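PDB 1JY5: CalsepRRP, which is an RNase T2 family protein that may bind and cleave RNA, as its relatives do. Local coordinates for residues A[5-10]-A[48-53]; A[56-61]-A[106-111]; A[134-139]-A[155-160]; A[173-178]-A[202-207]. All coordinates share one frame; numbering follows the deposited sequence.

Contact 1. Residues A[5-10]-A[48-53]; sequences FDYFTL and DYDDGT
Asp6 and Tyr7 together face Asp48 in a classic beta bulge on an antiparallel pair: Asp48 O accepts from both Asp6 N (2.7 Å) and Tyr7 N, and Asp48 N returns a bond to Tyr7 O. The side chains of Tyr7 and Asp48 share one face of the sheet. Asp48 CB rides over the Tyr7 ring, shifted toward its rim and 3.5 Å from CZ, as a CH-pi contact. Tyr7 CG is wedged between its own N and carbonyl carbon (chi1 68°), which carries the ring across to the partner segment, where CE2 lies 3.4 Å from Tyr49 O. The Asp48 carboxylate turns instead to Thr9, whose OG1 donates to OD2 at 2.7 Å. At the other end, Asp6 OD1 offers its anti lone pair to Asp50 N, within the type I turn 49-52, in a nearly straight bond (2.7 Å, 170°). The Asp6 and Asp50 carboxylates stack with their planes nearly parallel, 9° apart, with Asp6 OD1 3.2 Å from Asp50 OD2. This closeness of like charges is probably eased by Lys3, which forms a salt bridge with Asp6. Tyr49 OH is hydrogen-bonded to the backbone O of Lys3. Strand 174-182 pairs with strand 7-14 as well, bonding to Phe8 through Phe182, while Tyr7 and Thr9 touch Cys181 and the Phe8 side chain packs on Leu45 and Pro47 of strand 40-48.

Contact 2. Residues A[56-61]-A[106-111]; sequences SCCEGA and GTCSSP
Cys58 and Cys108 are joined by a disulfide, and the Cys58 side chain can be followed into it atom by atom. Its CB, on a CA that lies 5.1 Å from the CA of Cys108, meets Thr107 OG1 at 3.7 Å. Its SG stands anti to the carbonyl carbon (chi1 -57°), as does that of Cys108, and the two sulfurs bond at 2.0 Å with a chi3 of 94°, a bridge of right-handed sense. Cys108 SG also lies 3.6 Å from Ser56 N. The bridge ties the loop after strand 40-48 to the chain leaving helix 97-106, where Gly106, Thr107 and Cys108 close the second of the two conserved sequence regions of the RNase T2 family. A second disulfide, Cys57 to Cys90, leaves the same loop at the adjacent residue, and farther along this loop Ala61 O accepts from the indole NE1 of Trp102. Thr107 packs against the backbone of Cys58. Its CB rests 3.4 Å from Cys58 O, and its OG1 receives a weak, bent bond from Cys58 N (3.2 Å, 121°), while donating to its main partner, Ala103 O, one turn back. The methyl CG2 of Thr107 lies 3.8 Å from Cys58 O, with the CA of Gly60 loosely beyond it.

Contact 3. Residues A[134-139]-A[155-160]; sequences EILSES and MSAIQS
Ile135 turns its CG2 anti to the backbone N (chi1 -71° for CG1), which sets this methyl against the backbone of Ala157 and Ile158, and Leu136, with CG beside its own N (chi1 -68°), sends CD2 toward the Ile158 side chain. This is helix-to-helix packing in the alpha-plus-beta fold of the RNase T2 family: helix 132-137 lies against helix 151-162 through a small interface, and between segments 134-139 and 155-160 the contacts are van der Waals. Ile135 CG2 approaches Ala157 O to 3.7 Å and Ile158 CA to 4.1 Å, the beta-branch methyl settling on the helix backbone. Beyond these residues the Ile135 side chain continues along helix 151-162, touching Ala161 and Leu162. Leu136 and Ile158 form the buried half of the contact. Their side chains slant across one another, with CD2 of Leu136 lying 3.8 Å from CG1 and 4.1 Å from CD1 of Ile158. Leu136 rests on Ile154 as well, a turn earlier in the helix, and Ile158 reaches on to Pro166 in the loop that follows. The CA atoms of Ile135 and Ile158, like those of Ser139 and Ala157, are 6.5 Å apart. Ser139 lies on the exposed side, its N bonded to Leu136 O, and the Ala157 CB that it covers also touches Tyr141. The Ser139 side chain meets this methyl from two atoms, OG at 3.7 Å and CB at 3.9 Å.

Contact 4. Residues A[173-178]-A[202-207]; sequences DAVEQV and VSLPIK
Ala174 and Ser203 lie opposite each other in a single backbone bridge, framed by two hydrogen bonds. Val175 N donates to Ser203 O at 3.0 Å in a nearly straight line (165°), and Ser203 N donates to Asp173 O at 3.1 Å, lying in the carbonyl plane. Asp173 O is also approached by the CA of Val202 at 3.2 Å, a CA-H...O contact. Around this polar centre the side chains are largely aliphatic. Val175 CG2, placed beside its own backbone N (CG1 is anti to it, chi1 176°), meets Val202 CG2 at 3.7 Å, the two side chains passing at a slant. Leu204 CD2 packs on Val175 CB, also at 3.7 Å. Ala174 CB is covered from two sources, Ser203 OG at 3.5 Å and the ring CD of Pro205 at 3.7 Å. In the next shell, Val175 and Val202 continue onto Val168 and Cys170 of strand 167-171, while Pro205 packs on Thr17 and is held through its carbonyl O by the indole of Trp14. Thr17 also donates its hydroxyl to Val175 O, and Val202 is paired through its backbone with Tyr149. The contact thus pins the C-terminal chain to the start of strand 174-182 by two main-chain bonds, which are likely sheltered by the surrounding valine, leucine and proline carbons.

Overall arrangement
Along the chain the four contacts follow in series, and they fall into two touching pairs. Contacts 1 and 2 have centres 14 Å apart and meet where Phe5 CD2 packs 3.5 Å from Cys108 O, with Phe8 reaching Ser109. Contacts 3 and 4, also 14 Å apart between centres, meet through Leu136 CD1 and Leu204 CD1 at 4.3 Å. Contacts 2 and 3, on opposite sides of the chain's centre, stay about 22 Å apart at their nearest atoms. The main antiparallel sheet links the pairs, since strands 7-14 of contact 1 and 174-182 of contact 4 are neighbours: these contacts come within about 4 Å at their nearest atoms without touching, although their centres are 24 Å apart.

Contact 1. Residues A[5-10]-A[48-53]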
loop_
_atom_site.group_PDB
_atom_site.type_symbol
_atom_site.label_atom_id
_atom_site.label_comp_id
_atom_site.label_asym_id
_atom_site.label_seq_id
_atom_site.Cartn_x
_atom_site.Cartn_y
_atom_site.Cartn_z
ATOM N N PHE A 5 -16.199 -9.018 -3.551
ATOM C CA PHE A 5 -15.144 -9.068 -2.543
ATOM C C PHE A 5 -15.717 -8.848 -1.144
ATOM O O PHE A 5 -16.792 -8.268 -0.982
ATOM C CB PHE A 5 -14.063 -8.027 -2.858
ATOM C CG PHE A 5 -14.497 -6.603 -2.649
ATOM C CD1 PHE A 5 -14.137 -5.914 -1.495
ATOM C CD2 PHE A 5 -15.239 -5.941 -3.619
ATOM C CE1 PHE A 5 -14.509 -4.580 -1.311
ATOM C CE2 PHE A 5 -15.618 -4.608 -3.446
ATOM C CZ PHE A 5 -15.252 -3.928 -2.290
ATOM N N ASP A 6 -14.992 -9.308 -0.132
ATOM C CA ASP A 6 -15.455 -9.198 1.250
ATOM C C ASP A 6 -14.982 -7.950 1.981
ATOM O O ASP A 6 -15.761 -7.297 2.675
ATOM C CB ASP A 6 -15.019 -10.441 2.027
ATOM C CG ASP A 6 -15.653 -11.704 1.496
ATOM O OD1 ASP A 6 -14.949 -12.733 1.401
ATOM O OD2 ASP A 6 -16.864 -11.671 1.185
ATOM N N TYR A 7 -13.705 -7.620 1.829
ATOM C CA TYR A 7 -13.159 -6.456 2.503
ATOM C C TYR A 7 -12.024 -5.847 1.692
ATOM O O TYR A 7 -11.548 -6.433 0.717
ATOM C CB TYR A 7 -12.649 -6.855 3.895
ATOM C CG TYR A 7 -11.438 -7.764 3.848
ATOM C CD1 TYR A 7 -10.144 -7.235 3.837
ATOM C CD2 TYR A 7 -11.586 -9.149 3.732
ATOM C CE1 TYR A 7 -9.025 -8.063 3.703
ATOM C CE2 TYR A 7 -10.475 -9.986 3.596
ATOM C CZ TYR A 7 -9.203 -9.438 3.577
ATOM O OH TYR A 7 -8.113 -10.256 3.389
ATOM N N PHE A 8 -11.601 -4.661 2.115
ATOM C CA PHE A 8 -10.527 -3.922 1.472
ATOM C C PHE A 8 -9.222 -4.035 2.258
ATOM O O PHE A 8 -9.217 -3.945 3.490
ATOM C CB PHE A 8 -10.879 -2.430 1.407
ATOM C CG PHE A 8 -11.766 -2.041 0.262
ATOM C CD1 PHE A 8 -12.990 -1.417 0.496
ATOM C CD2 PHE A 8 -11.337 -2.207 -1.049
ATOM C CE1 PHE A 8 -13.767 -0.953 -0.564
ATOM C CE2 PHE A 8 -12.104 -1.746 -2.115
ATOM C CZ PHE A 8 -13.320 -1.119 -1.873
ATOM N N THR A 9 -8.114 -4.246 1.554
ATOM C CA THR A 9 -6.811 -4.259 2.210
ATOM C C THR A 9 -6.063 -3.050 1.660
ATOM O O THR A 9 -5.902 -2.919 0.446
ATOM C CB THR A 9 -5.971 -5.531 1.893
ATOM O OG1 THR A 9 -6.466 -6.644 2.647
ATOM C CG2 THR A 9 -4.490 -5.306 2.247
ATOM N N LEU A 10 -5.653 -2.134 2.536
ATOM C CA LEU A 10 -4.865 -0.989 2.079
ATOM C C LEU A 10 -3.427 -1.404 2.379
ATOM O O LEU A 10 -3.042 -1.523 3.538
ATOM C CB LEU A 10 -5.205 0.305 2.849
ATOM C CG LEU A 10 -4.300 1.522 2.572
ATOM C CD1 LEU A 10 -4.405 1.919 1.111
ATOM C CD2 LEU A 10 -4.680 2.719 3.459
ATOM N N ASP A 48 -10.513 -7.893 -1.349
ATOM C CA ASP A 48 -10.101 -9.245 -0.973
ATOM C C ASP A 48 -11.239 -10.122 -0.475
ATOM O O ASP A 48 -12.327 -9.640 -0.177
ATOM C CB ASP A 48 -9.020 -9.189 0.125
ATOM C CG ASP A 48 -7.665 -8.717 -0.393
ATOM O OD1 ASP A 48 -7.273 -9.112 -1.515
ATOM O OD2 ASP A 48 -6.979 -7.963 0.330
ATOM N N TYR A 49 -10.961 -11.417 -0.382
ATOM C CA TYR A 49 -11.916 -12.402 0.111
ATOM C C TYR A 49 -11.466 -12.831 1.509
ATOM O O TYR A 49 -10.266 -12.908 1.788
ATOM C CB TYR A 49 -11.932 -13.625 -0.795
ATOM C CG TYR A 49 -12.570 -13.403 -2.143
ATOM C CD1 TYR A 49 -12.009 -13.961 -3.288
ATOM C CD2 TYR A 49 -13.752 -12.668 -2.273
ATOM C CE1 TYR A 49 -12.606 -13.795 -4.536
ATOM C CE2 TYR A 49 -14.359 -12.498 -3.516
ATOM C CZ TYR A 49 -13.778 -13.065 -4.641
ATOM O OH TYR A 49 -14.369 -12.911 -5.875
ATOM N N ASP A 50 -12.428 -13.122 2.375
ATOM C CA ASP A 50 -12.131 -13.534 3.741
ATOM C C ASP A 50 -11.261 -14.787 3.835
ATOM O O ASP A 50 -10.509 -14.945 4.797
ATOM C CB ASP A 50 -13.430 -13.782 4.521
ATOM C CG ASP A 50 -14.241 -12.518 4.735
ATOM O OD1 ASP A 50 -13.638 -11.472 5.062
ATOM O OD2 ASP A 50 -15.485 -12.576 4.598
ATOM N N ASP A 51 -11.357 -15.674 2.846
ATOM C CA ASP A 51 -10.585 -16.918 2.883
ATOM C C ASP A 51 -9.116 -16.774 2.496
ATOM O O ASP A 51 -8.396 -17.766 2.407
ATOM C CB ASP A 51 -11.259 -18.001 2.020
ATOM C CG ASP A 51 -11.301 -17.652 0.539
ATOM O OD1 ASP A 51 -12.009 -18.367 -0.205
ATOM O OD2 ASP A 51 -10.632 -16.683 0.110
ATOM N N GLY A 52 -8.672 -15.543 2.265
ATOM C CA GLY A 52 -7.277 -15.338 1.923
ATOM C C GLY A 52 -6.976 -15.281 0.440
ATOM O O GLY A 52 -5.820 -15.109 0.049
ATOM N N THR A 53 -7.992 -15.466 -0.395
ATOM C CA THR A 53 -7.786 -15.372 -1.835
ATOM C C THR A 53 -8.419 -14.035 -2.199
ATOM O O THR A 53 -8.877 -13.310 -1.314
ATOM C CB THR A 53 -8.488 -16.506 -2.624
ATOM O OG1 THR A 53 -9.907 -16.382 -2.493
ATOM C CG2 THR A 53 -8.047 -17.879 -2.107
HETATM O O HOH W 1 -13.769 -15.850 1.487
HETATM O O HOH W 2 -7.596 -12.199 0.965
#

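Contact 2. Residues A[56-61]-A[106-111]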
loop_
_atom_site.group_PDB
_atom_site.type_symbol
_atom_site.label_atom_id
_atom_site.label_comp_id
_atom_site.label_asym_id
_atom_site.label_seq_id
_atom_site.Cartn_x
_atom_site.Cartn_y
_atom_site.Cartn_z
ATOM N N SER A 56 -9.344 -11.027 -9.134
ATOM C CA SER A 56 -8.275 -10.319 -9.828
ATOM C C SER A 56 -8.573 -10.145 -11.303
ATOM O O SER A 56 -9.229 -10.982 -11.912
ATOM C CB SER A 56 -6.943 -11.066 -9.681
ATOM O OG SER A 56 -6.965 -12.288 -10.401
ATOM N N CYS A 57 -8.090 -9.049 -11.875
ATOM C CA CYS A 57 -8.285 -8.793 -13.294
ATOM C C CYS A 57 -9.752 -8.899 -13.669
ATOM O O CYS A 57 -10.127 -9.625 -14.591
ATOM C CB CYS A 57 -7.471 -9.797 -14.112
ATOM S SG CYS A 57 -5.659 -9.684 -13.830
ATOM N N CYS A 58 -10.581 -8.148 -12.958
ATOM C CA CYS A 58 -12.011 -8.143 -13.202
ATOM C C CYS A 58 -12.421 -7.274 -14.388
ATOM O O CYS A 58 -11.614 -6.532 -14.956
ATOM C CB CYS A 58 -12.738 -7.679 -11.935
ATOM S SG CYS A 58 -12.350 -8.715 -10.492
ATOM N N GLU A 59 -13.689 -7.399 -14.761
ATOM C CA GLU A 59 -14.253 -6.623 -15.852
ATOM C C GLU A 59 -14.251 -5.165 -15.426
ATOM O O GLU A 59 -14.298 -4.859 -14.235
ATOM C CB GLU A 59 -15.688 -7.074 -16.133
ATOM C CG GLU A 59 -15.781 -8.473 -16.707
ATOM C CD GLU A 59 -15.056 -8.589 -18.027
ATOM O OE1 GLU A 59 -15.411 -7.839 -18.961
ATOM O OE2 GLU A 59 -14.130 -9.421 -18.134
ATOM N N GLY A 60 -14.201 -4.264 -16.394
ATOM C CA GLY A 60 -14.194 -2.852 -16.069
ATOM C C GLY A 60 -13.501 -2.091 -17.168
ATOM O O GLY A 60 -12.825 -2.688 -18.005
ATOM N N ALA A 61 -13.670 -0.776 -17.177
ATOM C CA ALA A 61 -13.046 0.050 -18.197
ATOM C C ALA A 61 -11.533 -0.087 -18.111
ATOM O O ALA A 61 -10.978 -0.292 -17.030
ATOM C CB ALA A 61 -13.457 1.517 -18.006
ATOM N N GLY A 106 -8.145 -2.711 -8.970
ATOM C CA GLY A 106 -9.122 -1.634 -9.051
ATOM C C GLY A 106 -10.436 -2.016 -9.710
ATOM O O GLY A 106 -11.518 -1.666 -9.228
ATOM N N THR A 107 -10.335 -2.730 -10.824
ATOM C CA THR A 107 -11.510 -3.182 -11.559
ATOM C C THR A 107 -12.385 -4.061 -10.668
ATOM O O THR A 107 -13.594 -4.110 -10.839
ATOM C CB THR A 107 -11.104 -4.002 -12.806
ATOM O OG1 THR A 107 -10.222 -5.061 -12.414
ATOM C CG2 THR A 107 -10.401 -3.116 -13.833
ATOM N N CYS A 108 -11.775 -4.748 -9.708
ATOM C CA CYS A 108 -12.528 -5.625 -8.817
ATOM C C CYS A 108 -13.204 -4.908 -7.633
ATOM O O CYS A 108 -13.851 -5.553 -6.806
ATOM C CB CYS A 108 -11.610 -6.733 -8.293
ATOM S SG CYS A 108 -10.796 -7.775 -9.563
ATOM N N SER A 109 -13.054 -3.587 -7.543
ATOM C CA SER A 109 -13.665 -2.828 -6.446
ATOM C C SER A 109 -15.120 -2.430 -6.715
ATOM O O SER A 109 -15.793 -1.863 -5.843
ATOM C CB SER A 109 -12.848 -1.570 -6.116
ATOM O OG SER A 109 -12.773 -0.680 -7.214
ATOM N N SER A 110 -15.604 -2.699 -7.922
ATOM C CA SER A 110 -16.993 -2.388 -8.245
ATOM C C SER A 110 -17.845 -3.495 -7.622
ATOM O O SER A 110 -17.378 -4.619 -7.455
ATOM C CB SER A 110 -17.201 -2.344 -9.765
ATOM O OG SER A 110 -16.830 -3.564 -10.383
ATOM N N PRO A 111 -19.109 -3.197 -7.274
ATOM C CA PRO A 111 -19.796 -1.916 -7.435
ATOM C C PRO A 111 -19.545 -0.894 -6.323
ATOM O O PRO A 111 -20.038 0.230 -6.404
ATOM C CB PRO A 111 -21.258 -2.333 -7.481
ATOM C CG PRO A 111 -21.287 -3.376 -6.404
ATOM C CD PRO A 111 -20.028 -4.198 -6.696
#

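Contact 3. Residues A[134-139]-A[155-160]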
loop_
_atom_site.group_PDB
_atom_site.type_symbol
_atom_site.label_atom_id
_atom_site.label_comp_id
_atom_site.label_asym_id
_atom_site.label_seq_id
_atom_site.Cartn_x
_atom_site.Cartn_y
_atom_site.Cartn_z
ATOM N N GLU A 134 3.028 8.759 10.525
ATOM C CA GLU A 134 2.882 9.680 11.649
ATOM C C GLU A 134 2.633 8.918 12.948
ATOM O O GLU A 134 3.124 9.301 14.010
ATOM C CB GLU A 134 1.721 10.652 11.397
ATOM C CG GLU A 134 1.457 11.625 12.547
ATOM C CD GLU A 134 0.246 12.519 12.312
ATOM O OE1 GLU A 134 0.224 13.241 11.293
ATOM O OE2 GLU A 134 -0.683 12.503 13.151
ATOM N N ILE A 135 1.861 7.841 12.863
ATOM C CA ILE A 135 1.569 7.037 14.041
ATOM C C ILE A 135 2.854 6.422 14.590
ATOM O O ILE A 135 3.081 6.407 15.801
ATOM C CB ILE A 135 0.566 5.914 13.720
ATOM C CG1 ILE A 135 -0.822 6.518 13.476
ATOM C CG2 ILE A 135 0.525 4.903 14.863
ATOM C CD1 ILE A 135 -1.870 5.511 13.037
ATOM N N LEU A 136 3.698 5.917 13.698
ATOM C CA LEU A 136 4.954 5.316 14.127
ATOM C C LEU A 136 5.915 6.368 14.680
ATOM O O LEU A 136 6.519 6.164 15.731
ATOM C CB LEU A 136 5.619 4.564 12.970
ATOM C CG LEU A 136 4.917 3.296 12.476
ATOM C CD1 LEU A 136 5.807 2.610 11.452
ATOM C CD2 LEU A 136 4.631 2.357 13.646
ATOM N N SER A 137 6.045 7.493 13.985
ATOM C CA SER A 137 6.949 8.547 14.433
ATOM C C SER A 137 6.607 9.046 15.834
ATOM O O SER A 137 7.497 9.254 16.660
ATOM C CB SER A 137 6.947 9.719 13.445
ATOM O OG SER A 137 5.652 10.268 13.291
ATOM N N GLU A 138 5.321 9.228 16.111
ATOM C CA GLU A 138 4.900 9.703 17.423
ATOM C C GLU A 138 5.104 8.646 18.511
ATOM O O GLU A 138 4.911 8.919 19.695
ATOM C CB GLU A 138 3.434 10.139 17.376
ATOM C CG GLU A 138 3.152 11.157 16.278
ATOM C CD GLU A 138 1.718 11.632 16.271
ATOM O OE1 GLU A 138 0.815 10.808 16.533
ATOM O OE2 GLU A 138 1.491 12.826 15.984
ATOM N N SER A 139 5.495 7.438 18.111
ATOM C CA SER A 139 5.732 6.365 19.071
ATOM C C SER A 139 7.207 6.002 19.188
ATOM O O SER A 139 7.560 4.997 19.809
ATOM C CB SER A 139 4.930 5.118 18.698
ATOM O OG SER A 139 3.608 5.198 19.196
ATOM N N MET A 155 3.737 -3.037 15.960
ATOM C CA MET A 155 2.390 -3.602 15.897
ATOM C C MET A 155 1.483 -2.935 16.931
ATOM O O MET A 155 0.402 -2.439 16.607
ATOM C CB MET A 155 2.432 -5.105 16.199
ATOM C CG MET A 155 3.191 -5.956 15.198
ATOM S SD MET A 155 2.265 -6.231 13.694
ATOM C CE MET A 155 1.423 -7.787 14.060
ATOM N N SER A 156 1.934 -2.936 18.182
ATOM C CA SER A 156 1.175 -2.348 19.279
ATOM C C SER A 156 0.927 -0.861 19.068
ATOM O O SER A 156 -0.146 -0.351 19.387
ATOM C CB SER A 156 1.911 -2.571 20.606
ATOM O OG SER A 156 1.219 -1.954 21.679
ATOM N N ALA A 157 1.919 -0.163 18.531
ATOM C CA ALA A 157 1.775 1.266 18.282
ATOM C C ALA A 157 0.640 1.510 17.289
ATOM O O ALA A 157 -0.218 2.363 17.510
ATOM C CB ALA A 157 3.084 1.843 17.740
ATOM N N ILE A 158 0.629 0.759 16.192
ATOM C CA ILE A 158 -0.425 0.925 15.192
ATOM C C ILE A 158 -1.771 0.485 15.768
ATOM O O ILE A 158 -2.769 1.190 15.640
ATOM C CB ILE A 158 -0.104 0.118 13.923
ATOM C CG1 ILE A 158 1.218 0.619 13.339
ATOM C CG2 ILE A 158 -1.227 0.266 12.900
ATOM C CD1 ILE A 158 1.740 -0.191 12.186
ATOM N N GLN A 159 -1.777 -0.676 16.413
ATOM C CA GLN A 159 -2.975 -1.227 17.027
ATOM C C GLN A 159 -3.668 -0.267 17.993
ATOM O O GLN A 159 -4.887 -0.095 17.940
ATOM C CB GLN A 159 -2.631 -2.522 17.767
ATOM C CG GLN A 159 -3.536 -2.814 18.962
ATOM C CD GLN A 159 -4.967 -3.085 18.557
ATOM O OE1 GLN A 159 -5.878 -3.047 19.384
ATOM N NE2 GLN A 159 -5.172 -3.371 17.279
ATOM N N SER A 160 -2.904 0.353 18.885
ATOM C CA SER A 160 -3.509 1.266 19.849
ATOM C C SER A 160 -4.070 2.527 19.194
ATOM O O SER A 160 -4.985 3.143 19.725
ATOM C CB SER A 160 -2.505 1.634 20.954
ATOM O OG SER A 160 -1.394 2.342 20.443
#

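Contact 4. Residues A[173-178]-A[202-207]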
loop_
_atom_site.group_PDB
_atom_site.type_symbol
_atom_site.label_atom_id
_atom_site.label_comp_id
_atom_site.label_asym_id
_atom_site.label_seq_id
_atom_site.Cartn_x
_atom_site.Cartn_y
_atom_site.Cartn_z
ATOM N N ASP A 173 14.952 -8.156 6.883
ATOM C CA ASP A 173 14.944 -7.688 8.262
ATOM C C ASP A 173 14.322 -6.298 8.387
ATOM O O ASP A 173 14.118 -5.796 9.492
ATOM C CB ASP A 173 16.366 -7.646 8.811
ATOM C CG ASP A 173 16.408 -7.200 10.247
ATOM O OD1 ASP A 173 15.864 -7.933 11.101
ATOM O OD2 ASP A 173 16.972 -6.118 10.526
ATOM N N ALA A 174 14.032 -5.680 7.251
ATOM C CA ALA A 174 13.440 -4.348 7.228
ATOM C C ALA A 174 11.950 -4.405 6.898
ATOM O O ALA A 174 11.522 -5.211 6.071
ATOM C CB ALA A 174 14.157 -3.493 6.198
ATOM N N VAL A 175 11.167 -3.545 7.540
ATOM C CA VAL A 175 9.734 -3.492 7.283
ATOM C C VAL A 175 9.517 -3.025 5.845
ATOM O O VAL A 175 9.959 -1.940 5.456
ATOM C CB VAL A 175 9.029 -2.515 8.246
ATOM C CG1 VAL A 175 7.548 -2.404 7.892
ATOM C CG2 VAL A 175 9.191 -3.007 9.678
ATOM N N GLU A 176 8.850 -3.856 5.052
ATOM C CA GLU A 176 8.594 -3.522 3.661
ATOM C C GLU A 176 7.153 -3.123 3.389
ATOM O O GLU A 176 6.896 -2.185 2.637
ATOM C CB GLU A 176 8.971 -4.695 2.750
ATOM C CG GLU A 176 8.611 -4.463 1.292
ATOM C CD GLU A 176 9.191 -5.510 0.358
ATOM O OE1 GLU A 176 9.045 -6.720 0.646
ATOM O OE2 GLU A 176 9.786 -5.116 -0.670
ATOM N N GLN A 177 6.210 -3.817 4.015
ATOM C CA GLN A 177 4.805 -3.522 3.781
ATOM C C GLN A 177 3.926 -3.629 5.023
ATOM O O GLN A 177 4.111 -4.511 5.861
ATOM C CB GLN A 177 4.285 -4.460 2.680
ATOM C CG GLN A 177 2.809 -4.321 2.320
ATOM C CD GLN A 177 2.426 -5.183 1.124
ATOM O OE1 GLN A 177 2.825 -4.908 -0.010
ATOM N NE2 GLN A 177 1.662 -6.238 1.375
ATOM N N VAL A 178 2.984 -2.699 5.145
ATOM C CA VAL A 178 2.031 -2.715 6.249
ATOM C C VAL A 178 0.641 -2.772 5.623
ATOM O O VAL A 178 0.343 -2.021 4.694
ATOM C CB VAL A 178 2.154 -1.458 7.147
ATOM C CG1 VAL A 178 0.961 -1.372 8.098
ATOM C CG2 VAL A 178 3.446 -1.534 7.969
ATOM N N VAL A 202 13.192 -5.560 13.754
ATOM C CA VAL A 202 13.122 -5.041 12.396
ATOM C C VAL A 202 13.605 -3.605 12.313
ATOM O O VAL A 202 13.778 -2.941 13.335
ATOM C CB VAL A 202 11.677 -5.107 11.863
ATOM C CG1 VAL A 202 11.212 -6.554 11.823
ATOM C CG2 VAL A 202 10.759 -4.275 12.744
ATOM N N SER A 203 13.817 -3.124 11.093
ATOM C CA SER A 203 14.288 -1.758 10.899
ATOM C C SER A 203 13.428 -0.967 9.926
ATOM O O SER A 203 12.660 -1.534 9.152
ATOM C CB SER A 203 15.729 -1.776 10.389
ATOM O OG SER A 203 15.809 -2.449 9.143
ATOM N N LEU A 204 13.559 0.353 9.984
ATOM C CA LEU A 204 12.832 1.247 9.091
ATOM C C LEU A 204 13.888 2.089 8.381
ATOM O O LEU A 204 14.008 3.290 8.617
ATOM C CB LEU A 204 11.876 2.136 9.888
ATOM C CG LEU A 204 10.748 1.405 10.631
ATOM C CD1 LEU A 204 10.076 2.349 11.623
ATOM C CD2 LEU A 204 9.735 0.868 9.621
ATOM N N PRO A 205 14.665 1.458 7.487
ATOM C CA PRO A 205 15.732 2.114 6.724
ATOM C C PRO A 205 15.319 3.366 5.966
ATOM O O PRO A 205 14.160 3.526 5.576
ATOM C CB PRO A 205 16.219 1.006 5.791
ATOM C CG PRO A 205 14.980 0.181 5.577
ATOM C CD PRO A 205 14.429 0.096 6.978
ATOM N N ILE A 206 16.291 4.252 5.764
ATOM C CA ILE A 206 16.092 5.507 5.049
ATOM C C ILE A 206 16.459 5.268 3.585
ATOM O O ILE A 206 17.245 4.369 3.278
ATOM C CB ILE A 206 17.004 6.616 5.637
ATOM C CG1 ILE A 206 16.729 6.764 7.137
ATOM C CG2 ILE A 206 16.761 7.941 4.924
ATOM C CD1 ILE A 206 17.695 7.688 7.857
ATOM N N LYS A 207 15.886 6.058 2.682
ATOM C CA LYS A 207 16.187 5.906 1.261
ATOM C C LYS A 207 17.652 6.204 0.968
ATOM O O LYS A 207 18.392 6.648 1.845
ATOM C CB LYS A 207 15.305 6.829 0.412
ATOM C CG LYS A 207 13.881 6.341 0.236
ATOM C CD LYS A 207 13.154 7.108 -0.861
ATOM C CE LYS A 207 12.795 8.527 -0.445
ATOM N NZ LYS A 207 13.963 9.421 -0.303
#